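Local coordinates for protein putative glucoamylase (Bacteroides uniformis, PDB 4GL3) that is a putative glucoamylase of the six-hairpin glycosidase clan that probably hydrolyses glycosidic bonds, at residues A[98-103]-A[122-127]; A[158-163]-A[205-210]; A[173-178]-A[185-190]. One frame throughout, in Å; residues are numbered along the deposited sequence.

In the fold
Contact 1 is the buried one: seven of its nine touching residues are buried, and a loop is held there against the start of helix 124-140. Contact 3 is partly buried and joins the two sides of a hairpin-like turn. Contacts 1 and 3 reach the same small sheet, because strands 122-123 and 177-178 are antiparallel neighbours. Contact 2 lies farther out, its centre about 21 Å from the chain's centre, and ties the end of helix 146-161 to a loop. Contact 1 joins loop and helix start by a backbone bond, a serine hydroxyl and buried side chains. Contact 2 relies on carbonyls and a water, contact 3 on a backbone bridge and aromatic rings.

Contact 1 (A[98-103]-A[122-127]); sequences HGMWAH and ADIVES
Ser127 and Met100 meet where the 98-103 loop crosses the first turn of helix 124-140. Ser127 OG accepts from Trp101 N at 2.9 Å, with the N-H bent to 145° at the hydrogen. The same hydroxyl donates to Asp123 O from above the carbonyl plane. Ser127 N reaches that oxygen from the opposite face, so two donors of one residue grip it. Asp123 N closes the link with a nearly straight bond of 3.0 Å to Trp101 O. The selenomethionine Met100 has its CB 3.6 Å from Ser127 OG. Its CG, anti to the carbonyl carbon (chi1 -51°), rests against Ile124 CG2, and the bend at chi2 brings SE near Ser127 CB. His103 packs on Glu126: ring and carboxylate are stacked, their planes 8° apart, and OE2 lies over one ring face. Glu126 OE1 is held by Gly55 N, and OE2 bonds a bound Tris molecule, probably from the crystallisation liquor. Water 1 lies in the plane of the His103 ring, 2.8 Å from ND1, and also reaches Asp123 OD2. Asp123 N-caps helix 124-140. Strand 122-123 pairs with strand 177-178, Ile124 packs on helix 197-205, and His103 and Glu126 touch strand 51-53.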
# COMPACT_ATOMS: atom_id res chain seq x y z
N HIS A 98 9.34 -16.69 11.86
CA HIS A 98 8.12 -17.45 11.56
C HIS A 98 7.62 -17.14 10.14
O HIS A 98 6.43 -17.02 9.90
CB HIS A 98 7.07 -17.24 12.63
CG HIS A 98 7.40 -17.91 13.95
ND1 HIS A 98 7.03 -19.20 14.23
CD2 HIS A 98 8.01 -17.43 15.07
CE1 HIS A 98 7.45 -19.52 15.45
NE2 HIS A 98 8.05 -18.46 15.98
N GLY A 99 8.56 -17.01 9.22
CA GLY A 99 8.32 -16.71 7.82
C GLY A 99 8.11 -15.24 7.48
O GLY A 99 7.93 -14.90 6.30
N MSE A 100 8.08 -14.37 8.49
CA MSE A 100 7.78 -12.96 8.27
C MSE A 100 9.07 -12.18 8.37
O MSE A 100 10.04 -12.62 9.03
CB MSE A 100 6.80 -12.44 9.29
CG MSE A 100 5.52 -13.27 9.47
SE MSE A 100 4.46 -13.20 7.81
CE MSE A 100 3.02 -14.31 8.42
N TRP A 101 9.08 -11.00 7.75
CA TRP A 101 10.19 -10.05 7.91
C TRP A 101 9.83 -8.92 8.86
O TRP A 101 8.64 -8.69 9.15
CB TRP A 101 10.59 -9.48 6.52
CG TRP A 101 10.87 -10.56 5.49
CD1 TRP A 101 12.01 -11.25 5.34
CD2 TRP A 101 9.95 -11.06 4.49
NE1 TRP A 101 11.90 -12.14 4.26
CE2 TRP A 101 10.64 -12.04 3.75
CE3 TRP A 101 8.65 -10.77 4.14
CZ2 TRP A 101 10.04 -12.73 2.73
CZ3 TRP A 101 8.04 -11.46 3.11
CH2 TRP A 101 8.75 -12.40 2.40
N ALA A 102 10.87 -8.23 9.31
CA ALA A 102 10.79 -6.96 10.00
C ALA A 102 10.26 -5.81 9.09
O ALA A 102 10.18 -5.96 7.86
CB ALA A 102 12.13 -6.59 10.67
N HIS A 103 9.81 -4.72 9.71
CA HIS A 103 9.38 -3.51 9.00
C HIS A 103 10.59 -2.98 8.20
O HIS A 103 10.48 -2.72 7.01
CB HIS A 103 8.84 -2.53 10.02
CG HIS A 103 8.26 -1.25 9.47
ND1 HIS A 103 7.44 -0.44 10.24
CD2 HIS A 103 8.42 -0.62 8.28
CE1 HIS A 103 7.10 0.63 9.52
NE2 HIS A 103 7.68 0.54 8.33
N ALA A 122 9.31 -9.65 13.69
CA ALA A 122 8.32 -9.69 12.64
C ALA A 122 7.36 -8.48 12.73
O ALA A 122 6.96 -8.04 13.83
CB ALA A 122 7.50 -11.00 12.70
N ASP A 123 7.04 -7.97 11.54
CA ASP A 123 5.91 -7.04 11.32
C ASP A 123 5.04 -7.66 10.24
O ASP A 123 5.45 -7.75 9.03
CB ASP A 123 6.42 -5.66 10.90
CG ASP A 123 5.30 -4.66 10.68
OD1 ASP A 123 4.23 -5.07 10.13
OD2 ASP A 123 5.47 -3.51 11.11
N ILE A 124 3.89 -8.20 10.63
CA ILE A 124 3.13 -8.96 9.66
C ILE A 124 2.30 -8.11 8.71
O ILE A 124 1.84 -8.64 7.67
CB ILE A 124 2.25 -10.09 10.25
CG1 ILE A 124 1.03 -9.56 10.99
CG2 ILE A 124 3.10 -10.99 11.17
CD1 ILE A 124 0.07 -10.73 11.34
N VAL A 125 2.08 -6.84 9.05
CA VAL A 125 1.36 -5.94 8.14
C VAL A 125 2.31 -5.61 6.99
O VAL A 125 1.98 -5.77 5.82
CB VAL A 125 0.84 -4.66 8.84
CG1 VAL A 125 0.28 -3.69 7.78
CG2 VAL A 125 -0.21 -5.03 9.93
N GLU A 126 3.54 -5.23 7.32
CA GLU A 126 4.55 -4.96 6.28
C GLU A 126 4.78 -6.23 5.46
O GLU A 126 4.89 -6.22 4.22
CB GLU A 126 5.85 -4.49 6.91
CG GLU A 126 5.71 -3.21 7.72
CD GLU A 126 5.55 -1.97 6.86
OE1 GLU A 126 6.20 -1.93 5.78
OE2 GLU A 126 4.81 -1.05 7.30
N SER A 127 4.81 -7.37 6.13
CA SER A 127 5.09 -8.61 5.38
C SER A 127 3.92 -8.96 4.46
O SER A 127 4.12 -9.49 3.37
CB SER A 127 5.34 -9.79 6.34
OG SER A 127 6.58 -9.63 7.00
O HOH W 1 6.54 -1.65 12.58

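Contact 2 (A[158-163]-A[205-210]); sequences LWRQAE and SSPTYP
Ser205 meets Trp159 at the end of helix 197-205. Ser205 O is 3.8 Å from Trp159 CZ2, and Ser205 CB lies near the same atom. The indole is swung toward this loop because its CG is anti to the backbone N (chi1 168°). Its NE1 is hydrogen-bonded to Asp405, at the start of helix 404-412.

Ser206 is the first residue to leave the helix. Its OG accepts from Thr208 N and from Tyr209 N, at 2.9 Å in the second case. These bonds make an ST turn and an ST motif, and they fold the chain tightly behind the helix end. The same hydroxyl donates to water 2. That water in turn donates to Trp159 O in the last turn of helix 146-161 and to Ala162 O just past it. The loop and the helix end are thus joined through one water.

Pro207 lays its CD 3.5 Å from Trp159 NE1, obliquely to the ring. Its CG and CB come near Arg160 NH1.

Thr208 is the direct polar link. Its OG1 donates to Arg160 O at 2.8 Å. The hydroxyl sits between the backbone N and the carbonyl carbon (chi1 43°), and this turns CG2 over one face of the Arg160 guanidinium, 3.5 Å from NH2.

Tyr209 lies alongside Glu163. Glu163 CG stands over the centre of the phenol ring, 3.6 Å from its centroid, in a CH-pi contact. Arg160 O meets the same ring at its edge, 3.4 Å from Tyr209 CE2. The Glu163 carboxylate is turned 37° from the ring, and its OE1 bonds His98 ND1.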
# COMPACT_ATOMS: atom_id res chain seq x y z
N LEU A 158 8.32 -19.12 -0.17
CA LEU A 158 8.10 -18.02 0.79
C LEU A 158 6.66 -17.95 1.24
O LEU A 158 6.35 -17.84 2.45
CB LEU A 158 8.52 -16.67 0.19
CG LEU A 158 10.01 -16.42 0.03
CD1 LEU A 158 10.22 -15.07 -0.65
CD2 LEU A 158 10.70 -16.46 1.39
N TRP A 159 5.75 -18.03 0.27
CA TRP A 159 4.32 -17.98 0.60
C TRP A 159 3.93 -19.16 1.52
O TRP A 159 3.24 -18.95 2.50
CB TRP A 159 3.50 -17.97 -0.69
CG TRP A 159 2.03 -18.21 -0.56
CD1 TRP A 159 1.30 -19.17 -1.23
CD2 TRP A 159 1.07 -17.43 0.18
NE1 TRP A 159 -0.04 -19.05 -0.92
CE2 TRP A 159 -0.20 -18.00 -0.06
CE3 TRP A 159 1.17 -16.36 1.05
CZ2 TRP A 159 -1.34 -17.53 0.56
CZ3 TRP A 159 0.02 -15.87 1.65
CH2 TRP A 159 -1.23 -16.46 1.40
N ARG A 160 4.38 -20.38 1.20
CA ARG A 160 4.06 -21.53 2.04
C ARG A 160 4.71 -21.47 3.45
O ARG A 160 4.16 -22.00 4.40
CB ARG A 160 4.39 -22.86 1.36
CG ARG A 160 3.52 -23.15 0.12
CD ARG A 160 4.04 -24.38 -0.61
NE ARG A 160 3.82 -25.54 0.24
CZ ARG A 160 2.65 -26.14 0.39
NH1 ARG A 160 1.56 -25.73 -0.27
NH2 ARG A 160 2.57 -27.16 1.22
N GLN A 161 5.80 -20.72 3.59
CA GLN A 161 6.51 -20.61 4.88
C GLN A 161 5.97 -19.48 5.80
O GLN A 161 6.41 -19.39 6.96
CB GLN A 161 8.01 -20.45 4.64
CG GLN A 161 8.72 -21.67 4.10
CD GLN A 161 10.27 -21.49 4.06
OE1 GLN A 161 10.80 -20.38 3.95
NE2 GLN A 161 10.99 -22.59 4.19
N ALA A 162 5.02 -18.66 5.31
CA ALA A 162 4.53 -17.52 6.08
C ALA A 162 3.49 -18.04 7.08
O ALA A 162 2.42 -18.45 6.68
CB ALA A 162 3.92 -16.44 5.20
N GLU A 163 3.83 -17.98 8.39
CA GLU A 163 3.03 -18.63 9.46
C GLU A 163 1.95 -17.70 10.04
O GLU A 163 2.00 -17.29 11.21
CB GLU A 163 3.93 -19.14 10.59
CG GLU A 163 4.90 -20.25 10.20
CD GLU A 163 5.96 -20.43 11.28
OE1 GLU A 163 5.58 -20.53 12.49
OE2 GLU A 163 7.16 -20.42 10.94
N SER A 205 -6.19 -17.28 3.35
CA SER A 205 -5.80 -17.89 2.07
C SER A 205 -4.66 -18.91 2.17
O SER A 205 -4.43 -19.69 1.24
CB SER A 205 -5.37 -16.81 1.06
OG SER A 205 -6.38 -15.83 0.84
N SER A 206 -3.93 -18.90 3.27
CA SER A 206 -2.73 -19.75 3.42
C SER A 206 -3.01 -21.23 3.21
O SER A 206 -3.96 -21.77 3.80
CB SER A 206 -2.10 -19.57 4.81
OG SER A 206 -0.91 -20.35 4.94
N PRO A 207 -2.20 -21.90 2.37
CA PRO A 207 -2.36 -23.34 2.22
C PRO A 207 -1.74 -24.13 3.38
O PRO A 207 -1.95 -25.33 3.46
CB PRO A 207 -1.59 -23.64 0.93
CG PRO A 207 -0.49 -22.62 0.94
CD PRO A 207 -1.19 -21.38 1.42
N THR A 208 -1.00 -23.47 4.27
CA THR A 208 -0.17 -24.18 5.23
C THR A 208 -0.39 -23.74 6.66
O THR A 208 -0.36 -24.57 7.53
CB THR A 208 1.31 -23.93 4.88
OG1 THR A 208 1.46 -22.55 4.55
CG2 THR A 208 1.74 -24.82 3.64
N TYR A 209 -0.63 -22.46 6.92
CA TYR A 209 -0.84 -21.94 8.28
C TYR A 209 -2.05 -20.98 8.30
O TYR A 209 -1.92 -19.83 8.69
CB TYR A 209 0.41 -21.18 8.70
CG TYR A 209 1.65 -22.01 8.71
CD1 TYR A 209 1.93 -22.86 9.80
CD2 TYR A 209 2.55 -21.98 7.63
CE1 TYR A 209 3.07 -23.66 9.82
CE2 TYR A 209 3.69 -22.79 7.63
CZ TYR A 209 3.96 -23.60 8.73
OH TYR A 209 5.07 -24.40 8.75
N PRO A 210 -3.20 -21.44 7.85
CA PRO A 210 -4.38 -20.55 7.75
C PRO A 210 -5.01 -20.23 9.11
O PRO A 210 -4.88 -21.01 10.07
CB PRO A 210 -5.38 -21.37 6.95
CG PRO A 210 -5.04 -22.79 7.29
CD PRO A 210 -3.50 -22.80 7.40
O HOH W 2 1.07 -18.77 4.25

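Contact 3 (A[173-178]-A[185-190]); sequences VMYWHW and AMNHQI
The backbones of Tyr175 and Gln189 run roughly antiparallel and form a single beta bridge, CA to CA 4.6 Å apart. It is a hairpin-like pairing, and these two residues are a non-hydrogen-bonded antiparallel pair with two bonds flanking the bridge. Ile190 N donates to Met174 O at 2.8 Å and Trp176 N to His188 O at 3.0 Å. Tyr175 CA also makes a C-H...O contact with His188 O.

Gln189 CG lies 3.6 Å from Tyr175 CE2, and the Asn187 amide, 17° from the ring plane, brings OD1 near the same atom. The phenol OH bonds Gln171. Ile190 packs on Trp176 and, loosely, on Met174, a selenomethionine. Ile190 and Met174 face helices 124-140 and 197-205. Ile190 CG1 comes within 4.1 Å of Trp176 CB.

Trp176 and His188 lie side by side and point the same way. Trp176 CE3 sits over one face of the His188 ring, 3.7 Å from CE1, with the ring planes at 41°. His188 ND1 donates to Gln189 O, a bond that helps fix the ring's rotation.

His177 is held between two groups. Trp176 CD1 covers one face of its ring and Met186, a selenomethionine, the other. The Met186 chain curls at chi2 and chi3, which brings CE over that face, 3.8 Å from the centroid. His177 NE2 bonds a bound glycerol, probably from the crystallisation liquor, while at the ring's edge water 4 sits 2.8 Å from ND1 and accepts from His188 N.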
# COMPACT_ATOMS: atom_id res chain seq x y z
N VAL A 173 -8.17 -13.20 16.83
CA VAL A 173 -7.73 -11.91 16.33
C VAL A 173 -6.27 -12.16 15.92
O VAL A 173 -5.65 -13.17 16.30
CB VAL A 173 -7.80 -10.84 17.45
CG1 VAL A 173 -6.81 -11.16 18.56
CG2 VAL A 173 -7.59 -9.42 16.94
N MSE A 174 -5.72 -11.26 15.13
CA MSE A 174 -4.30 -11.33 14.71
C MSE A 174 -3.55 -10.16 15.32
O MSE A 174 -4.13 -9.10 15.53
CB MSE A 174 -4.14 -11.33 13.17
CG MSE A 174 -4.78 -12.52 12.50
SE MSE A 174 -4.76 -12.37 10.56
CE MSE A 174 -2.97 -13.11 10.28
N TYR A 175 -2.28 -10.42 15.67
CA TYR A 175 -1.38 -9.47 16.27
C TYR A 175 -0.38 -9.01 15.21
O TYR A 175 0.06 -9.79 14.37
CB TYR A 175 -0.66 -10.09 17.51
CG TYR A 175 -1.60 -10.22 18.67
CD1 TYR A 175 -2.47 -11.33 18.78
CD2 TYR A 175 -1.68 -9.22 19.65
CE1 TYR A 175 -3.37 -11.44 19.82
CE2 TYR A 175 -2.60 -9.30 20.69
CZ TYR A 175 -3.44 -10.41 20.79
OH TYR A 175 -4.36 -10.49 21.80
N TRP A 176 -0.02 -7.73 15.32
CA TRP A 176 0.79 -6.99 14.35
C TRP A 176 2.27 -7.45 14.37
O TRP A 176 2.87 -7.55 13.31
CB TRP A 176 0.67 -5.49 14.61
CG TRP A 176 1.11 -4.53 13.53
CD1 TRP A 176 2.35 -4.46 12.89
CD2 TRP A 176 0.35 -3.46 13.00
NE1 TRP A 176 2.36 -3.43 12.00
CE2 TRP A 176 1.15 -2.80 12.03
CE3 TRP A 176 -0.93 -2.99 13.25
CZ2 TRP A 176 0.68 -1.72 11.28
CZ3 TRP A 176 -1.40 -1.88 12.52
CH2 TRP A 176 -0.59 -1.26 11.55
N HIS A 177 2.82 -7.74 15.55
CA HIS A 177 4.24 -7.95 15.74
C HIS A 177 4.49 -9.23 16.56
O HIS A 177 3.62 -9.74 17.30
CB HIS A 177 4.90 -6.81 16.51
CG HIS A 177 4.46 -5.44 16.13
ND1 HIS A 177 3.36 -4.83 16.70
CD2 HIS A 177 5.04 -4.50 15.32
CE1 HIS A 177 3.26 -3.59 16.22
NE2 HIS A 177 4.26 -3.38 15.37
N TRP A 178 5.72 -9.73 16.41
CA TRP A 178 6.33 -10.69 17.34
C TRP A 178 7.84 -10.54 17.30
O TRP A 178 8.43 -10.29 16.23
CB TRP A 178 5.98 -12.14 17.01
CG TRP A 178 6.62 -13.09 17.95
CD1 TRP A 178 6.13 -13.47 19.17
CD2 TRP A 178 7.88 -13.79 17.79
NE1 TRP A 178 7.00 -14.32 19.77
CE2 TRP A 178 8.07 -14.56 18.94
CE3 TRP A 178 8.84 -13.83 16.79
CZ2 TRP A 178 9.23 -15.38 19.15
CZ3 TRP A 178 10.00 -14.64 16.98
CH2 TRP A 178 10.17 -15.38 18.18
N ALA A 185 5.14 -8.39 23.55
CA ALA A 185 5.02 -7.14 24.31
C ALA A 185 4.40 -5.96 23.50
O ALA A 185 3.82 -5.09 24.08
CB ALA A 185 6.36 -6.71 24.88
N MSE A 186 4.54 -5.92 22.19
CA MSE A 186 3.95 -4.83 21.38
C MSE A 186 2.41 -4.92 21.53
O MSE A 186 1.71 -3.91 21.55
CB MSE A 186 4.39 -4.90 19.89
CG MSE A 186 5.85 -4.43 19.55
SE MSE A 186 6.21 -2.58 20.08
CE MSE A 186 5.20 -1.78 18.52
N ASN A 187 1.90 -6.13 21.64
CA ASN A 187 0.50 -6.35 22.03
C ASN A 187 -0.48 -5.47 21.23
O ASN A 187 -1.37 -4.85 21.82
CB ASN A 187 0.32 -6.11 23.56
CG ASN A 187 -1.02 -6.60 24.05
OD1 ASN A 187 -1.56 -7.54 23.48
ND2 ASN A 187 -1.57 -5.96 25.05
N HIS A 188 -0.37 -5.47 19.89
CA HIS A 188 -1.17 -4.58 19.03
C HIS A 188 -2.11 -5.48 18.18
O HIS A 188 -1.69 -6.08 17.21
CB HIS A 188 -0.20 -3.76 18.18
CG HIS A 188 -0.82 -2.63 17.43
ND1 HIS A 188 -2.11 -2.65 16.95
CD2 HIS A 188 -0.28 -1.47 16.98
CE1 HIS A 188 -2.35 -1.53 16.30
NE2 HIS A 188 -1.26 -0.80 16.30
N GLN A 189 -3.37 -5.60 18.61
CA GLN A 189 -4.36 -6.35 17.85
C GLN A 189 -4.69 -5.62 16.54
O GLN A 189 -4.80 -4.38 16.52
CB GLN A 189 -5.61 -6.50 18.68
CG GLN A 189 -5.51 -7.38 19.91
CD GLN A 189 -6.84 -7.43 20.70
OE1 GLN A 189 -7.91 -7.27 20.14
NE2 GLN A 189 -6.75 -7.61 21.99
N ILE A 190 -4.80 -6.35 15.45
CA ILE A 190 -5.14 -5.73 14.16
C ILE A 190 -6.67 -5.69 14.08
O ILE A 190 -7.33 -6.72 13.87
CB ILE A 190 -4.54 -6.51 12.97
CG1 ILE A 190 -3.01 -6.63 13.14
CG2 ILE A 190 -4.92 -5.86 11.60
CD1 ILE A 190 -2.32 -7.48 12.08
O HOH W 3 3.23 -8.46 19.62
O HOH W 4 1.73 -6.58 18.20